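Local atomic coordinates of eEF1A lysine and N-terminal methyltransferase (Homo sapiens, PDB entry 5WCJ), a protein that methylates the translation elongation factor eEF1A at both its N-terminal glycine and a lysine, using S-adenosylmethionine, the piece here being the C-terminal, N-terminus-modifying methyltransferase domain. Residues A[117-122]-A[153-158]; A[135-140]-A[162-167]. All blocks are in the same frame, centred on the assembly; numbering follows the deposited sequence. Where two conformers were deposited one is given.

Contact 1 (A[117-122]-A[153-158])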
# COMPACT_ATOMS: atom_id res chain seq x y z
N CYS A 117 -9.98 -4.67 -8.67
CA CYS A 117 -9.03 -3.89 -9.43
C CYS A 117 -8.62 -2.70 -8.56
O CYS A 117 -9.37 -1.72 -8.44
CB CYS A 117 -9.67 -3.45 -10.74
SG CYS A 117 -8.45 -3.08 -12.00
N TYR A 118 -7.46 -2.80 -7.93
CA TYR A 118 -7.00 -1.77 -7.01
C TYR A 118 -6.14 -0.75 -7.72
O TYR A 118 -5.29 -1.10 -8.56
CB TYR A 118 -6.22 -2.39 -5.85
CG TYR A 118 -7.06 -3.27 -4.96
CD1 TYR A 118 -7.87 -2.71 -3.96
CD2 TYR A 118 -7.06 -4.64 -5.11
CE1 TYR A 118 -8.66 -3.50 -3.15
CE2 TYR A 118 -7.86 -5.44 -4.30
CZ TYR A 118 -8.65 -4.86 -3.32
OH TYR A 118 -9.43 -5.62 -2.48
N ASP A 119 -6.28 0.51 -7.32
CA ASP A 119 -5.39 1.57 -7.78
C ASP A 119 -3.99 1.45 -7.13
O ASP A 119 -2.97 1.78 -7.74
CB ASP A 119 -5.98 2.94 -7.48
CG ASP A 119 -7.34 3.15 -8.15
OD1 ASP A 119 -7.39 3.15 -9.38
OD2 ASP A 119 -8.35 3.26 -7.42
N VAL A 120 -3.95 1.02 -5.88
CA VAL A 120 -2.73 0.95 -5.13
C VAL A 120 -2.74 -0.34 -4.32
O VAL A 120 -3.71 -0.66 -3.67
CB VAL A 120 -2.58 2.14 -4.14
CG1 VAL A 120 -1.26 2.03 -3.37
CG2 VAL A 120 -2.66 3.48 -4.84
N ILE A 121 -1.62 -1.05 -4.34
CA ILE A 121 -1.43 -2.20 -3.48
C ILE A 121 -0.16 -1.95 -2.67
O ILE A 121 0.91 -1.72 -3.24
CB ILE A 121 -1.34 -3.52 -4.27
CG1 ILE A 121 -2.64 -3.80 -5.05
CG2 ILE A 121 -1.00 -4.68 -3.36
CD1 ILE A 121 -2.53 -4.98 -5.99
N MET A 122 -0.28 -2.00 -1.35
CA MET A 122 0.85 -1.78 -0.44
C MET A 122 1.16 -3.05 0.32
O MET A 122 0.25 -3.64 0.94
CB MET A 122 0.55 -0.65 0.54
CG MET A 122 0.47 0.72 -0.08
SD MET A 122 0.19 1.98 1.21
CE MET A 122 0.28 3.47 0.24
N ILE A 153 -4.59 -8.01 -10.21
CA ILE A 153 -5.55 -7.22 -9.46
C ILE A 153 -5.20 -5.76 -9.32
O ILE A 153 -5.81 -5.06 -8.50
CB ILE A 153 -5.88 -7.84 -8.07
CG1 ILE A 153 -4.64 -8.02 -7.18
CG2 ILE A 153 -6.63 -9.16 -8.28
CD1 ILE A 153 -4.99 -8.21 -5.71
N LEU A 154 -4.25 -5.29 -10.11
CA LEU A 154 -3.85 -3.89 -10.09
C LEU A 154 -4.41 -3.24 -11.35
O LEU A 154 -4.38 -3.82 -12.42
CB LEU A 154 -2.32 -3.78 -10.04
CG LEU A 154 -1.71 -2.39 -9.83
CD1 LEU A 154 -1.89 -1.87 -8.41
CD2 LEU A 154 -0.23 -2.39 -10.18
N THR A 155 -4.85 -2.00 -11.23
CA THR A 155 -5.22 -1.23 -12.44
C THR A 155 -3.97 -1.01 -13.32
O THR A 155 -2.84 -0.99 -12.82
CB THR A 155 -5.84 0.12 -12.10
OG1 THR A 155 -4.88 0.91 -11.39
CG2 THR A 155 -7.10 -0.04 -11.27
N PRO A 156 -4.16 -0.88 -14.65
CA PRO A 156 -3.01 -0.72 -15.52
C PRO A 156 -2.08 0.45 -15.15
O PRO A 156 -0.88 0.32 -15.30
CB PRO A 156 -3.65 -0.48 -16.91
CG PRO A 156 -4.97 -1.17 -16.84
CD PRO A 156 -5.41 -1.12 -15.40
N GLU A 157 -2.63 1.55 -14.67
CA GLU A 157 -1.84 2.73 -14.28
C GLU A 157 -1.64 2.85 -12.75
O GLU A 157 -1.23 3.91 -12.23
CB GLU A 157 -2.51 3.99 -14.84
CG GLU A 157 -2.88 3.84 -16.31
N GLY A 158 -1.93 1.77 -12.02
CA GLY A 158 -1.81 1.77 -10.57
C GLY A 158 -0.36 1.62 -10.13
O GLY A 158 0.58 1.58 -10.95
O HOH W 1 -5.34 3.56 -11.22
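C117 and T155 meet through their first torsions: the sulfur of C117 swings anti to its own N (chi1 -157°), while the methyl of T155 lies opposite its own carbonyl carbon, and C117 SG comes to 3.4 Å from T155 CG2. The same torsion (chi1 62°) sets OG1 of T155 between its backbone N and carbonyl carbon, on the side of D119, where a water joins T155 OG1 (2.7 Å) to D119 OD1 (2.8 Å). A serine in place of T155 would keep this hydroxyl but would probably leave the sulfur of C117 without its methyl neighbour and open a gap beside the carboxylate of D119.

Two backbone bonds make a short parallel bridge. Y118 N donates to I153 O over 2.9 Å and nearly straight (176°), and T155 N gives an equally short bond to Y118 O. L154 CD1 sits 3.5 Å from Y118 O and also packs on I121 CG1. The side chains of I121 and I153 cross at about a right angle, I121 CD1 lying 3.9 Å from I153 CG1. The ring of Y118 runs alongside I153, whose O lies at the ring edge.

This pairing of Y118 with L154 stands where strand 118-123 of the Rossmann-like methyltransferase sheet begins, and a type I turn from T155 to G158 leads into its neighbour, strand 158-164. Y118 OH is hydrogen-bonded to D70 OD2, D119 OD2 accepts a hydrogen bond from the backbone N of A45 on strand 44-49, and I153 rests on I105 and L108 of helix 101-109.

Contact 2 (A[135-140]-A[162-167]); sequences SCPPPA and LNLVCR
V165 N donates to C136 O across 2.9 Å, close to straight (172°) and in the carbonyl plane, the one direct hydrogen bond between these segments. The CA of L164 adds a CA-H...O contact to the same oxygen. A water makes a second, indirect tie, accepting from S135 N and donating to V165 O at 2.7 Å.

The apolar contacts fall to each side of that carbonyl. C136 CB lies 3.9 Å from V165 CB. P137, which follows a cis peptide bond, sets its CG 3.8 Å from L162 CD1 in the conformer given here, and its CD reaches L164 CD1.

The sulfur of C136, turned anti to the backbone N (chi1 -174°), lies 3.6 Å from N163 ND2. That amide is held by other residues: N163 ND2 donates to D124 OD1, and N163 OD1 accepts a hydrogen bond from N196 ND2.

The loop of 135-140, leading from strand 118-123 to helix 144-152, thus packs against the end of strand 158-164, close to the cofactor pocket of the Rossmann-like domain. Strand 197-202 flanks that strand through L199, helix 169-182 packs on L162 through L179, and M26 of helix 21-28 touches N163.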
# COMPACT_ATOMS: atom_id res chain seq x y z
N SER A 135 12.40 -11.52 5.93
CA SER A 135 11.10 -11.54 6.61
C SER A 135 10.19 -10.34 6.27
O SER A 135 9.01 -10.37 6.62
CB SER A 135 11.30 -11.61 8.13
OG SER A 135 12.09 -10.53 8.55
N CYS A 136 10.75 -9.33 5.59
CA CYS A 136 10.03 -8.10 5.24
C CYS A 136 10.19 -7.79 3.75
O CYS A 136 11.14 -7.13 3.34
CB CYS A 136 10.56 -6.96 6.10
SG CYS A 136 9.64 -5.43 5.88
N PRO A 137 9.30 -8.29 2.89
CA PRO A 137 8.26 -9.28 3.21
C PRO A 137 8.84 -10.69 3.21
O PRO A 137 9.96 -10.90 2.72
CB PRO A 137 7.33 -9.14 2.02
CG PRO A 137 8.24 -8.84 0.88
CD PRO A 137 9.37 -8.02 1.44
N PRO A 138 8.06 -11.66 3.69
CA PRO A 138 8.41 -13.06 3.41
C PRO A 138 8.62 -13.30 1.90
O PRO A 138 7.92 -12.70 1.08
CB PRO A 138 7.20 -13.83 3.95
CG PRO A 138 6.61 -12.92 4.98
CD PRO A 138 6.80 -11.55 4.42
N PRO A 139 9.58 -14.15 1.52
CA PRO A 139 9.97 -14.24 0.10
C PRO A 139 8.86 -14.65 -0.86
O PRO A 139 8.89 -14.27 -2.02
CB PRO A 139 11.11 -15.29 0.10
CG PRO A 139 11.13 -15.90 1.43
CD PRO A 139 10.44 -14.99 2.39
N ALA A 140 7.87 -15.40 -0.37
CA ALA A 140 6.76 -15.81 -1.23
C ALA A 140 6.01 -14.63 -1.83
O ALA A 140 5.45 -14.76 -2.91
CB ALA A 140 5.80 -16.73 -0.49
N LEU A 162 6.09 -1.52 -2.01
CA LEU A 162 6.62 -2.58 -1.16
C LEU A 162 7.64 -2.02 -0.16
O LEU A 162 8.55 -1.32 -0.58
CB LEU A 162 7.35 -3.57 -2.08
CG LEU A 162 8.12 -4.73 -1.49
CD1 LEU A 162 7.13 -5.70 -0.86
CD2 LEU A 162 8.96 -5.40 -2.55
N ASN A 163 7.49 -2.37 1.11
CA ASN A 163 8.48 -2.10 2.14
C ASN A 163 9.40 -3.32 2.13
O ASN A 163 8.94 -4.42 2.42
CB ASN A 163 7.79 -1.94 3.49
CG ASN A 163 8.76 -1.76 4.65
OD1 ASN A 163 9.89 -1.34 4.47
ND2 ASN A 163 8.30 -2.08 5.87
N LEU A 164 10.69 -3.11 1.81
CA LEU A 164 11.69 -4.21 1.70
C LEU A 164 12.85 -4.04 2.69
O LEU A 164 13.46 -2.97 2.76
CB LEU A 164 12.26 -4.24 0.29
CG LEU A 164 13.36 -5.25 -0.08
CD1 LEU A 164 12.75 -6.64 -0.13
CD2 LEU A 164 13.95 -4.90 -1.42
N VAL A 165 13.12 -5.08 3.45
CA VAL A 165 14.35 -5.19 4.24
C VAL A 165 15.03 -6.45 3.77
O VAL A 165 14.50 -7.53 3.97
CB VAL A 165 14.10 -5.27 5.73
CG1 VAL A 165 15.43 -5.53 6.47
CG2 VAL A 165 13.42 -3.99 6.24
N CYS A 166 16.18 -6.32 3.12
CA CYS A 166 16.92 -7.49 2.70
C CYS A 166 18.41 -7.21 2.83
O CYS A 166 18.98 -6.51 1.99
CB CYS A 166 16.52 -7.85 1.29
SG CYS A 166 17.09 -9.47 0.74
N ARG A 167 19.02 -7.67 3.94
CA ARG A 167 20.45 -7.49 4.18
C ARG A 167 21.34 -8.40 3.32
O ARG A 167 22.48 -8.05 3.04
CB ARG A 167 20.79 -7.66 5.66
CG ARG A 167 20.20 -6.58 6.56
CD ARG A 167 20.65 -6.74 8.01
NE ARG A 167 20.03 -5.71 8.86
CZ ARG A 167 20.45 -4.46 8.97
NH1 ARG A 167 21.54 -4.02 8.33
NH2 ARG A 167 19.80 -3.62 9.77
O HOH W 2 13.75 -9.13 6.02

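Strand 158-164 joins the two contacts: the turn in 153-158 leads into it, and 162-167 takes the chain out past its other end. Their centres lie about 20 Å apart, and the segments alternate along the sequence. Both reach the same seven-stranded Rossmann-like methyltransferase sheet, contact 2 through strand 158-164 alone. Contact 2 is nearer the cofactor product: the side chain of N163 is about 6 Å from the bound S-adenosyl-L-homocysteine, against about 11 Å for that of I121 in contact 1. Contact 1 pairs the start of strand 118-123 with the short strand and turn that lead into strand 158-164, while contact 2 packs a loop at the cofactor-side end.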